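Local coordinates for putative signal recognition particle protein (Chaetomium thermophilum, PDB 5CK4) that binds guanine nucleotides as the Arf-like beta-subunit GTPase of the signal recognition particle receptor, which probably serves protein translocation at the endoplasmic reticulum, at residues A[167-172]-A[183-188]; A[191-196]-A[212-217]; A[230-235]-A[291-296]. All coordinates share one frame; numbering follows the deposited sequence. Where two conformers were deposited one is given.

Contact 1: A[167-172]-A[183-188]; sequences FLLDAA and SQTASY
With CG anti to the backbone N in both Phe167 (chi1 -175°) and Tyr188 (-165°), the two rings swing into the space between strand 159-170 and helix 180-201 and meet there as a T-shaped pair. The edge of Phe167 points at the face of Tyr188, with the planes at 75° and the ring centroids 5.6 Å apart. The touching atom is Phe167 CE2, which stands over the tyrosine ring toward its rim, 3.9 Å from Tyr188 CD2. Another part of the phenylalanine edge meets the methyl of Thr185, CE1 lying 3.8 Å from CG2, while CZ comes within 3.7 Å of the carbonyl O of Thr185. The same methyl rests 4.0 Å from Leu169 CB, so Thr185 bridges the two strand residues that face the helix. Its hydroxyl OG1 is hydrogen-bonded to the carbonyl O of Tyr181, one helical turn earlier, which probably helps to hold CG2 toward the strand. Beyond this apolar layer the strand ends in an Asx turn, Asp170 OD1 accepting from Ala172 N at 2.9 Å, and OD2 forms a salt bridge with Lys220, a residue that binds GDP. Over the short segments 167-170 and 183-188, strand and helix run almost exactly antiparallel, as in the first half of a beta-alpha-beta unit; strand 21-25 adds Ile25 against both rings, and helix 229-249 covers Leu169 through Leu236.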
ATOM      1  N   PHE A 167      -1.592   0.703  -1.393  1.00 13.26           N
ATOM      2  CA  PHE A 167      -1.963  -0.712  -1.393  1.00 13.61           C
ATOM      3  C   PHE A 167      -3.398  -0.830  -1.912  1.00 15.82           C
ATOM      4  O   PHE A 167      -4.350  -0.462  -1.208  1.00 14.76           O
ATOM      5  CB  PHE A 167      -1.858  -1.305   0.011  1.00 12.88           C
ATOM      6  CG  PHE A 167      -2.120  -2.793   0.059  1.00 18.39           C
ATOM      7  CD1 PHE A 167      -3.419  -3.287   0.179  1.00 11.96           C
ATOM      8  CD2 PHE A 167      -1.069  -3.700  -0.051  1.00 21.62           C
ATOM      9  CE1 PHE A 167      -3.654  -4.657   0.207  1.00 14.71           C
ATOM     10  CE2 PHE A 167      -1.301  -5.068  -0.014  1.00 20.88           C
ATOM     11  CZ  PHE A 167      -2.587  -5.545   0.114  1.00 14.05           C
ATOM     12  N   LEU A 168      -3.547  -1.335  -3.137  1.00 16.50           N
ATOM     13  CA  LEU A 168      -4.855  -1.397  -3.794  1.00 12.61           C
ATOM     14  C   LEU A 168      -5.490  -2.767  -3.597  1.00 15.35           C
ATOM     15  O   LEU A 168      -4.827  -3.783  -3.735  1.00 14.97           O
ATOM     16  CB  LEU A 168      -4.706  -1.130  -5.284  1.00 14.83           C
ATOM     17  CG  LEU A 168      -5.914  -0.764  -6.163  1.00 14.32           C
ATOM     18  CD1 LEU A 168      -6.434   0.636  -5.833  1.00 12.09           C
ATOM     19  CD2 LEU A 168      -5.507  -0.827  -7.620  1.00 15.85           C
ATOM     20  N   LEU A 169      -6.785  -2.781  -3.287  1.00 15.39           N
ATOM     21  CA  LEU A 169      -7.543  -4.022  -3.165  1.00 12.83           C
ATOM     22  C   LEU A 169      -8.913  -3.863  -3.828  1.00 18.26           C
ATOM     23  O   LEU A 169      -9.398  -2.737  -4.020  1.00 16.64           O
ATOM     24  CB  LEU A 169      -7.696  -4.448  -1.688  1.00 13.42           C
ATOM     25  CG  LEU A 169      -8.400  -3.452  -0.730  1.00 13.53           C
ATOM     26  CD1 LEU A 169      -9.944  -3.610  -0.763  1.00 15.02           C
ATOM     27  CD2 LEU A 169      -7.880  -3.624   0.685  1.00 19.75           C
ATOM     28  N   ASP A 170      -9.525  -4.998  -4.151  1.00 14.23           N
ATOM     29  CA  ASP A 170     -10.864  -5.050  -4.724  1.00 20.26           C
ATOM     30  C   ASP A 170     -11.883  -5.066  -3.582  1.00 20.67           C
ATOM     31  O   ASP A 170     -12.046  -6.082  -2.911  1.00 17.27           O
ATOM     32  CB  ASP A 170     -10.974  -6.319  -5.592  1.00 17.96           C
ATOM     33  CG  ASP A 170     -12.300  -6.437  -6.312  1.00 19.09           C
ATOM     34  OD1 ASP A 170     -13.278  -5.771  -5.914  1.00 20.46           O
ATOM     35  OD2 ASP A 170     -12.370  -7.220  -7.283  1.00 23.30           O
ATOM     36  N   ALA A 171     -12.565  -3.941  -3.351  1.00 19.04           N
ATOM     37  CA  ALA A 171     -13.506  -3.864  -2.237  1.00 18.85           C
ATOM     38  C   ALA A 171     -14.742  -4.733  -2.450  1.00 17.86           C
ATOM     39  O   ALA A 171     -15.456  -5.041  -1.490  1.00 21.52           O
ATOM     40  CB  ALA A 171     -13.919  -2.401  -1.932  1.00 14.46           C
ATOM     41  N   ALA A 172     -15.001  -5.118  -3.700  1.00 18.39           N
ATOM     42  CA  ALA A 172     -16.132  -5.990  -3.987  1.00 21.04           C
ATOM     43  C   ALA A 172     -15.797  -7.453  -3.682  1.00 22.39           C
ATOM     44  O   ALA A 172     -16.627  -8.188  -3.150  1.00 24.73           O
ATOM     45  CB  ALA A 172     -16.604  -5.831  -5.429  1.00 21.85           C
ATOM     46  N   SER A 183      -8.613 -12.869   3.688  1.00 20.11           N
ATOM     47  CA  SER A 183      -7.468 -13.515   4.333  1.00 23.17           C
ATOM     48  C   SER A 183      -6.184 -13.357   3.530  1.00 20.16           C
ATOM     49  O   SER A 183      -5.128 -13.027   4.083  1.00 17.79           O
ATOM     50  CB  SER A 183      -7.747 -15.008   4.550  1.00 33.63           C
ATOM     51  OG  SER A 183      -8.789 -15.190   5.490  1.00 45.24           O
ATOM     52  N   GLN A 184      -6.270 -13.608   2.227  1.00 20.11           N
ATOM     53  CA  GLN A 184      -5.081 -13.557   1.379  1.00 24.00           C
ATOM     54  C   GLN A 184      -4.591 -12.130   1.179  1.00 16.09           C
ATOM     55  O   GLN A 184      -3.391 -11.862   1.175  1.00 19.23           O
ATOM     56  CB  GLN A 184      -5.340 -14.261   0.041  1.00 23.85           C
ATOM     57  CG  GLN A 184      -5.517 -15.756   0.216  1.00 30.95           C
ATOM     58  CD  GLN A 184      -5.752 -16.505  -1.086  1.00 51.13           C
ATOM     59  OE1 GLN A 184      -5.654 -15.940  -2.177  1.00 52.37           O
ATOM     60  NE2 GLN A 184      -6.063 -17.793  -0.971  1.00 55.47           N
ATOM     61  N   THR A 185      -5.528 -11.204   1.033  1.00 15.92           N
ATOM     62  CA  THR A 185      -5.185  -9.797   0.893  1.00 14.08           C
ATOM     63  C   THR A 185      -4.576  -9.233   2.167  1.00 14.24           C
ATOM     64  O   THR A 185      -3.591  -8.491   2.122  1.00 14.53           O
ATOM     65  CB  THR A 185      -6.435  -8.972   0.507  1.00 17.70           C
ATOM     66  OG1 THR A 185      -6.949  -9.466  -0.733  1.00 21.75           O
ATOM     67  CG2 THR A 185      -6.107  -7.501   0.363  1.00 19.26           C
ATOM     68  N   ALA A 186      -5.158  -9.579   3.310  1.00 14.59           N
ATOM     69  CA  ALA A 186      -4.634  -9.099   4.593  1.00 14.66           C
ATOM     70  C   ALA A 186      -3.246  -9.668   4.872  1.00 16.03           C
ATOM     71  O   ALA A 186      -2.424  -9.025   5.501  1.00 12.56           O
ATOM     72  CB  ALA A 186      -5.573  -9.469   5.721  1.00 17.51           C
ATOM     73  N   SER A 187      -3.005 -10.894   4.429  1.00 18.19           N
ATOM     74  CA  SER A 187      -1.692 -11.505   4.593  1.00 16.02           C
ATOM     75  C   SER A 187      -0.611 -10.686   3.876  1.00 17.24           C
ATOM     76  O   SER A 187       0.468 -10.456   4.414  1.00 18.06           O
ATOM     77  CB  SER A 187      -1.717 -12.951   4.093  1.00 23.61           C
ATOM     78  OG  SER A 187      -0.461 -13.555   4.278  1.00 30.81           O
ATOM     79  N   TYR A 188      -0.911 -10.249   2.659  1.00 14.64           N
ATOM     80  CA  TYR A 188      -0.006  -9.385   1.897  1.00 15.43           C
ATOM     81  C   TYR A 188       0.179  -8.046   2.592  1.00 14.90           C
ATOM     82  O   TYR A 188       1.310  -7.576   2.778  1.00 13.93           O
ATOM     83  CB  TYR A 188      -0.559  -9.160   0.492  1.00 17.82           C
ATOM     84  CG  TYR A 188       0.420  -8.592  -0.517  1.00 16.45           C
ATOM     85  CD1 TYR A 188       1.751  -8.342  -0.188  1.00 18.11           C
ATOM     86  CD2 TYR A 188       0.001  -8.310  -1.809  1.00 21.31           C
ATOM     87  CE1 TYR A 188       2.637  -7.814  -1.125  1.00 20.25           C
ATOM     88  CE2 TYR A 188       0.866  -7.783  -2.744  1.00 20.74           C
ATOM     89  CZ  TYR A 188       2.187  -7.543  -2.399  1.00 23.22           C
ATOM     90  OH  TYR A 188       3.041  -7.041  -3.364  1.00 25.33           O
TER

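Contact 2: A[191-196]-A[212-217]; sequences DVLLSL and IPVLIA
The return half of a beta-alpha-beta crossover in the P-loop GTPase fold is packed here: helix 180-201 lies over the sheet, and the chain comes back through Ile212 and Pro213 into strand 214-219. Val214 is the residue that two leucines one helical turn apart both meet, through its CG2. Leu196 CD1 lies 3.5 Å from Val214 CG2, tighter than usual for two carbons, and Leu193 CD2 lies 4.1 Å from the same Val214 CG2. Both leucines hold CG anti to the carbonyl carbon (chi1 -60° in Leu193, -72° in Leu196), which sends their forked ends out from the helix toward the strand. The two methyls of Leu196 have different partners: CD1 takes the valine, whereas CD2 lies 4.2 Å from Ile212 CD1. Phe281 and Val291 also pack on Leu193, and Met289 on Leu196. Pro213 turns away from this helix and packs on Trp311 of helix 306-313. Within helix 180-201, Asp191 O accepts two bonds from one residue, Ser195 N at 3.0 Å and Ser195 OG at 2.8 Å, the two donors arriving from opposite faces of the carbonyl plane.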
ATOM      1  N   ASP A 191       2.479  -8.223   5.576  1.00 12.14           N
ATOM      2  CA  ASP A 191       3.897  -8.224   5.220  1.00 14.63           C
ATOM      3  C   ASP A 191       4.395  -6.846   4.806  1.00 12.82           C
ATOM      4  O   ASP A 191       5.526  -6.476   5.104  1.00 14.96           O
ATOM      5  CB  ASP A 191       4.193  -9.219   4.088  1.00 18.03           C
ATOM      6  CG  ASP A 191       4.081 -10.664   4.531  1.00 24.93           C
ATOM      7  OD1 ASP A 191       4.200 -10.925   5.743  1.00 28.74           O
ATOM      8  OD2 ASP A 191       3.867 -11.531   3.657  1.00 30.52           O
ATOM      9  N   VAL A 192       3.555  -6.100   4.097  1.00 14.16           N
ATOM     10  CA  VAL A 192       3.911  -4.747   3.674  1.00 14.87           C
ATOM     11  C   VAL A 192       4.158  -3.850   4.891  1.00 13.46           C
ATOM     12  O   VAL A 192       5.215  -3.223   5.014  1.00 11.44           O
ATOM     13  CB  VAL A 192       2.829  -4.132   2.746  1.00 14.58           C
ATOM     14  CG1 VAL A 192       2.947  -2.626   2.681  1.00 14.87           C
ATOM     15  CG2 VAL A 192       2.934  -4.739   1.328  1.00 14.40           C
ATOM     16  N   LEU A 193       3.170  -3.784   5.780  1.00 12.91           N
ATOM     17  CA  LEU A 193       3.296  -2.985   6.996  1.00 13.59           C
ATOM     18  C   LEU A 193       4.415  -3.476   7.931  1.00 11.53           C
ATOM     19  O   LEU A 193       5.128  -2.664   8.533  1.00 12.26           O
ATOM     20  CB  LEU A 193       1.946  -2.930   7.725  1.00 10.84           C
ATOM     21  CG  LEU A 193       0.810  -2.301   6.908  1.00 13.50           C
ATOM     22  CD1 LEU A 193      -0.469  -2.212   7.737  1.00 12.49           C
ATOM     23  CD2 LEU A 193       1.216  -0.909   6.433  1.00  9.44           C
ATOM     24  N   LEU A 194       4.564  -4.791   8.082  1.00 11.58           N
ATOM     25  CA  LEU A 194       5.624  -5.312   8.961  1.00 12.52           C
ATOM     26  C   LEU A 194       7.000  -4.961   8.396  1.00 14.24           C
ATOM     27  O   LEU A 194       7.934  -4.681   9.139  1.00 13.91           O
ATOM     28  CB  LEU A 194       5.511  -6.831   9.139  1.00 13.13           C
ATOM     29  CG  LEU A 194       6.466  -7.421  10.185  1.00 14.70           C
ATOM     30  CD1 LEU A 194       6.151  -6.849  11.590  1.00 16.37           C
ATOM     31  CD2 LEU A 194       6.426  -8.952  10.196  1.00 18.12           C
ATOM     32  N   SER A 195       7.113  -4.959   7.075  1.00 13.70           N
ATOM     33  CA  SER A 195       8.380  -4.589   6.437  1.00 15.06           C
ATOM     34  C   SER A 195       8.732  -3.130   6.757  1.00 19.99           C
ATOM     35  O   SER A 195       9.867  -2.822   7.100  1.00 17.31           O
ATOM     36  CB  SER A 195       8.317  -4.812   4.925  1.00 18.78           C
ATOM     37  OG  SER A 195       8.257  -6.199   4.633  1.00 16.21           O
ATOM     38  N   LEU A 196       7.747  -2.240   6.660  1.00 14.52           N
ATOM     39  CA  LEU A 196       7.986  -0.823   6.944  1.00 13.63           C
ATOM     40  C   LEU A 196       8.271  -0.625   8.427  1.00 15.82           C
ATOM     41  O   LEU A 196       9.026   0.267   8.816  1.00 15.10           O
ATOM     42  CB  LEU A 196       6.769   0.011   6.534  1.00 12.77           C
ATOM     43  CG  LEU A 196       6.607   0.132   5.017  1.00 15.67           C
ATOM     44  CD1 LEU A 196       5.270   0.765   4.650  1.00 13.79           C
ATOM     45  CD2 LEU A 196       7.780   0.915   4.398  1.00 14.10           C
ATOM     46  N   ILE A 212       7.372   6.844   5.070  1.00 18.18           N
ATOM     47  CA  ILE A 212       6.711   6.322   3.892  1.00 16.75           C
ATOM     48  C   ILE A 212       5.272   5.996   4.282  1.00 20.07           C
ATOM     49  O   ILE A 212       4.994   4.915   4.788  1.00 19.24           O
ATOM     50  CB  ILE A 212       7.431   5.076   3.336  1.00 20.69           C
ATOM     51  CG1 ILE A 212       8.886   5.410   2.992  1.00 21.59           C
ATOM     52  CG2 ILE A 212       6.728   4.551   2.080  1.00 22.29           C
ATOM     53  CD1 ILE A 212       9.698   4.200   2.568  1.00 25.18           C
ATOM     54  N   PRO A 213       4.354   6.956   4.084  1.00 15.60           N
ATOM     55  CA  PRO A 213       2.940   6.689   4.391  1.00 13.97           C
ATOM     56  C   PRO A 213       2.304   5.639   3.477  1.00 15.58           C
ATOM     57  O   PRO A 213       2.806   5.397   2.384  1.00 18.43           O
ATOM     58  CB  PRO A 213       2.270   8.043   4.156  1.00 14.91           C
ATOM     59  CG  PRO A 213       3.205   8.793   3.248  1.00 23.17           C
ATOM     60  CD  PRO A 213       4.580   8.341   3.642  1.00 18.47           C
ATOM     61  N   VAL A 214       1.201   5.038   3.919  1.00 12.86           N
ATOM     62  CA  VAL A 214       0.570   3.960   3.164  1.00 16.64           C
ATOM     63  C   VAL A 214      -0.910   4.274   3.007  1.00 14.69           C
ATOM     64  O   VAL A 214      -1.631   4.430   4.000  1.00 15.66           O
ATOM     65  CB  VAL A 214       0.716   2.588   3.874  1.00 14.03           C
ATOM     66  CG1 VAL A 214      -0.010   1.489   3.099  1.00 12.46           C
ATOM     67  CG2 VAL A 214       2.183   2.215   4.020  1.00 12.34           C
ATOM     68  N   LEU A 215      -1.348   4.384   1.759  1.00 12.82           N
ATOM     69  CA  LEU A 215      -2.754   4.589   1.470  1.00 14.24           C
ATOM     70  C   LEU A 215      -3.331   3.233   1.123  1.00 12.08           C
ATOM     71  O   LEU A 215      -2.889   2.600   0.162  1.00 15.55           O
ATOM     72  CB  LEU A 215      -2.925   5.542   0.279  1.00 16.94           C
ATOM     73  CG  LEU A 215      -4.371   5.756  -0.171  1.00 15.76           C
ATOM     74  CD1 LEU A 215      -5.191   6.428   0.929  1.00 15.43           C
ATOM     75  CD2 LEU A 215      -4.402   6.599  -1.444  1.00 18.75           C
ATOM     76  N   ILE A 216      -4.299   2.775   1.905  1.00 12.32           N
ATOM     77  CA  ILE A 216      -5.018   1.566   1.530  1.00 11.61           C
ATOM     78  C   ILE A 216      -6.210   1.982   0.671  1.00 12.32           C
ATOM     79  O   ILE A 216      -7.196   2.531   1.163  1.00 14.32           O
ATOM     80  CB  ILE A 216      -5.449   0.740   2.750  1.00 13.70           C
ATOM     81  CG1 ILE A 216      -4.209   0.300   3.531  1.00 14.28           C
ATOM     82  CG2 ILE A 216      -6.260  -0.489   2.285  1.00 13.28           C
ATOM     83  CD1 ILE A 216      -4.488  -0.283   4.895  1.00 12.79           C
ATOM     84  N   ALA A 217      -6.081   1.747  -0.628  1.00 13.70           N
ATOM     85  CA  ALA A 217      -7.062   2.215  -1.598  1.00 18.93           C
ATOM     86  C   ALA A 217      -8.099   1.122  -1.865  1.00 19.78           C
ATOM     87  O   ALA A 217      -7.810   0.101  -2.511  1.00 13.84           O
ATOM     88  CB  ALA A 217      -6.355   2.645  -2.882  1.00 18.65           C
TER

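Contact 3: A[230-235]-A[291-296]; sequences SLVKSR and VEVMGG
Helix 229-249 comes closest to strand 291-295 where the CA atoms of Lys233 and Val293 are 6.0 Å apart, in the alpha/beta P-loop GTPase fold. Val293 points its side chain at the helix and divides its two methyls between neighbouring residues. Val293 CG1, anti to the backbone N (chi1 178°), meets Val232 CG1 at 3.9 Å and also approaches the backbone, 4.1 Å from Lys233 N. Val293 CG2 lies against the root of the lysine, 3.9 Å from Lys233 CB. The contact is purely apolar, and the two valine side chains cross at a slant. Around it, Ile216 and Phe281 also touch Val293, while Val232 packs on Ala218 and Leu174. An alanine at Val293 would remove both methyls and would probably open a gap beside Val232 CG1 and Lys233 CB and weaken the grip of the helix on this strand. Past its CB and CG, Lys233 leads away from the strand as an extended chain that bends only at its last torsion (chi4 -82°), where NZ forms salt bridges with Glu237 of the same helix and with Glu282.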
ATOM      1  N   SER A 230     -15.028   2.349   5.494  1.00 22.43           N
ATOM      2  CA  SER A 230     -14.993   2.228   6.953  1.00 21.41           C
ATOM      3  C   SER A 230     -15.098   0.758   7.383  1.00 20.28           C
ATOM      4  O   SER A 230     -14.498   0.342   8.377  1.00 18.24           O
ATOM      5  CB  SER A 230     -16.111   3.059   7.600  1.00 24.87           C
ATOM      6  OG  SER A 230     -17.379   2.550   7.235  1.00 29.27           O
ATOM      7  N   LEU A 231     -15.860  -0.026   6.625  1.00 18.81           N
ATOM      8  CA  LEU A 231     -15.951  -1.464   6.874  1.00 18.02           C
ATOM      9  C   LEU A 231     -14.701  -2.213   6.388  1.00 19.88           C
ATOM     10  O   LEU A 231     -14.279  -3.193   7.008  1.00 20.00           O
ATOM     11  CB  LEU A 231     -17.216  -2.042   6.229  1.00 20.40           C
ATOM     12  CG  LEU A 231     -18.383  -2.251   7.187  1.00 48.74           C
ATOM     13  CD1 LEU A 231     -19.632  -2.678   6.428  1.00 45.98           C
ATOM     14  CD2 LEU A 231     -17.998  -3.286   8.235  1.00 48.13           C
ATOM     15  N   VAL A 232     -14.117  -1.762   5.279  1.00 18.46           N
ATOM     16  CA  VAL A 232     -12.843  -2.320   4.813  1.00 16.55           C
ATOM     17  C   VAL A 232     -11.802  -2.145   5.926  1.00 18.83           C
ATOM     18  O   VAL A 232     -11.052  -3.075   6.272  1.00 14.67           O
ATOM     19  CB  VAL A 232     -12.335  -1.608   3.526  1.00 17.85           C
ATOM     20  CG1 VAL A 232     -10.906  -2.015   3.216  1.00 14.13           C
ATOM     21  CG2 VAL A 232     -13.234  -1.909   2.327  1.00 16.29           C
ATOM     22  N   LYS A 233     -11.787  -0.951   6.509  1.00 15.48           N
ATOM     23  CA  LYS A 233     -10.866  -0.642   7.607  1.00 16.81           C
ATOM     24  C   LYS A 233     -11.022  -1.599   8.798  1.00 19.97           C
ATOM     25  O   LYS A 233     -10.041  -2.179   9.244  1.00 15.44           O
ATOM     26  CB  LYS A 233     -11.037   0.810   8.074  1.00 13.39           C
ATOM     27  CG  LYS A 233     -10.077   1.232   9.206  1.00 16.55           C
ATOM     28  CD  LYS A 233     -10.286   2.699   9.572  1.00 18.72           C
ATOM     29  CE  LYS A 233      -9.121   3.252  10.390  1.00 25.57           C
ATOM     30  NZ  LYS A 233      -9.223   2.923  11.841  1.00 33.68           N
ATOM     31  N   SER A 234     -12.245  -1.761   9.308  1.00 18.96           N
ATOM     32  CA  SER A 234     -12.456  -2.616  10.474  0.54 18.26           C
ATOM     33  C   SER A 234     -12.228  -4.105  10.168  1.00 18.11           C
ATOM     34  O   SER A 234     -11.678  -4.832  10.993  1.00 15.92           O
ATOM     35  CB  SER A 234     -13.843  -2.386  11.093  0.54 19.48           C
ATOM     36  OG  SER A 234     -14.872  -2.786  10.210  0.54 16.70           O
ATOM     37  N   ARG A 235     -12.623  -4.556   8.987  1.00 15.44           N
ATOM     38  CA  ARG A 235     -12.402  -5.960   8.621  1.00 15.29           C
ATOM     39  C   ARG A 235     -10.917  -6.289   8.463  1.00 15.30           C
ATOM     40  O   ARG A 235     -10.459  -7.360   8.879  1.00 15.35           O
ATOM     41  CB  ARG A 235     -13.157  -6.316   7.349  1.00 16.05           C
ATOM     42  CG  ARG A 235     -14.649  -6.417   7.598  1.00 24.69           C
ATOM     43  CD  ARG A 235     -15.371  -7.060   6.447  1.00 30.17           C
ATOM     44  NE  ARG A 235     -16.799  -6.813   6.555  1.00 39.95           N
ATOM     45  CZ  ARG A 235     -17.693  -7.181   5.641  1.00 46.75           C
ATOM     46  NH1 ARG A 235     -17.300  -7.819   4.548  1.00 38.01           N
ATOM     47  NH2 ARG A 235     -18.976  -6.909   5.827  1.00 47.28           N
ATOM     48  N   VAL A 291      -1.160   5.369   8.137  1.00 15.85           N
ATOM     49  CA  VAL A 291      -1.846   4.357   7.338  1.00 15.47           C
ATOM     50  C   VAL A 291      -3.318   4.722   7.298  1.00 17.70           C
ATOM     51  O   VAL A 291      -3.941   4.851   8.355  1.00 15.95           O
ATOM     52  CB  VAL A 291      -1.658   2.923   7.912  1.00 14.90           C
ATOM     53  CG1 VAL A 291      -2.335   1.899   7.002  1.00 13.55           C
ATOM     54  CG2 VAL A 291      -0.167   2.587   8.039  1.00 14.28           C
ATOM     55  N   GLU A 292      -3.863   4.950   6.098  1.00 13.62           N
ATOM     56  CA  GLU A 292      -5.271   5.384   5.980  1.00 13.65           C
ATOM     57  C   GLU A 292      -6.024   4.567   4.924  1.00 12.85           C
ATOM     58  O   GLU A 292      -5.481   4.241   3.867  1.00 15.99           O
ATOM     59  CB  GLU A 292      -5.358   6.888   5.645  1.00 17.00           C
ATOM     60  CG  GLU A 292      -6.791   7.453   5.638  1.00 25.48           C
ATOM     61  CD  GLU A 292      -6.853   8.973   5.516  1.00 33.92           C
ATOM     62  OE1 GLU A 292      -5.880   9.659   5.912  1.00 31.15           O
ATOM     63  OE2 GLU A 292      -7.886   9.483   5.019  1.00 34.54           O
ATOM     64  N   VAL A 293      -7.284   4.255   5.200  1.00 15.32           N
ATOM     65  CA  VAL A 293      -8.100   3.499   4.259  1.00 11.56           C
ATOM     66  C   VAL A 293      -9.021   4.492   3.554  1.00 13.23           C
ATOM     67  O   VAL A 293      -9.659   5.330   4.205  1.00 14.93           O
ATOM     68  CB  VAL A 293      -8.921   2.421   4.979  1.00 14.24           C
ATOM     69  CG1 VAL A 293      -9.812   1.651   3.998  1.00 16.31           C
ATOM     70  CG2 VAL A 293      -7.995   1.471   5.730  1.00 12.37           C
ATOM     71  N   MET A 294      -9.084   4.428   2.232  1.00 16.55           N
ATOM     72  CA  MET A 294      -9.888   5.408   1.481  1.00 15.88           C
ATOM     73  C   MET A 294     -10.550   4.712   0.304  1.00 18.58           C
ATOM     74  O   MET A 294      -9.888   3.986  -0.438  1.00 17.61           O
ATOM     75  CB  MET A 294      -9.011   6.562   0.987  1.00 16.38           C
ATOM     76  CG  MET A 294      -9.782   7.670   0.227  1.00 18.59           C
ATOM     77  SD  MET A 294      -8.739   9.086  -0.174  1.00 26.24           S
ATOM     78  CE  MET A 294      -7.969   9.394   1.422  1.00 25.39           C
ATOM     79  N   GLY A 295     -11.853   4.909   0.140  1.00 17.98           N
ATOM     80  CA  GLY A 295     -12.546   4.322  -0.994  1.00 19.44           C
ATOM     81  C   GLY A 295     -12.358   5.094  -2.280  1.00 21.17           C
ATOM     82  O   GLY A 295     -12.075   6.299  -2.281  1.00 21.76           O
ATOM     83  N   GLY A 296     -12.510   4.394  -3.397  1.00 17.97           N
ATOM     84  CA  GLY A 296     -12.482   5.034  -4.700  1.00 17.62           C
ATOM     85  C   GLY A 296     -12.796   4.046  -5.804  1.00 16.74           C
ATOM     86  O   GLY A 296     -13.122   2.888  -5.531  1.00 16.37           O
TER

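In the fold
The three contacts follow one another along the chain, each closing before the next opens, and their centres lie 11 to 13 Å apart. All reach one mixed sheet, in which strand 214-219 lies between strands 159-170 and 291-295 and is parallel to both. Helix 180-201 serves contacts 1 and 2, and helix 229-249, which follows strand 214-219, serves contact 3. The strands are joined by backbone hydrogen bonds, Phe167 N to Leu215 O between contacts 1 and 2 and Ile216 N to Glu292 O between contacts 2 and 3. The three contacts thus pack two successive helices on adjoining strands of the GTPase core; contact 1 lies nearest the bound GDP.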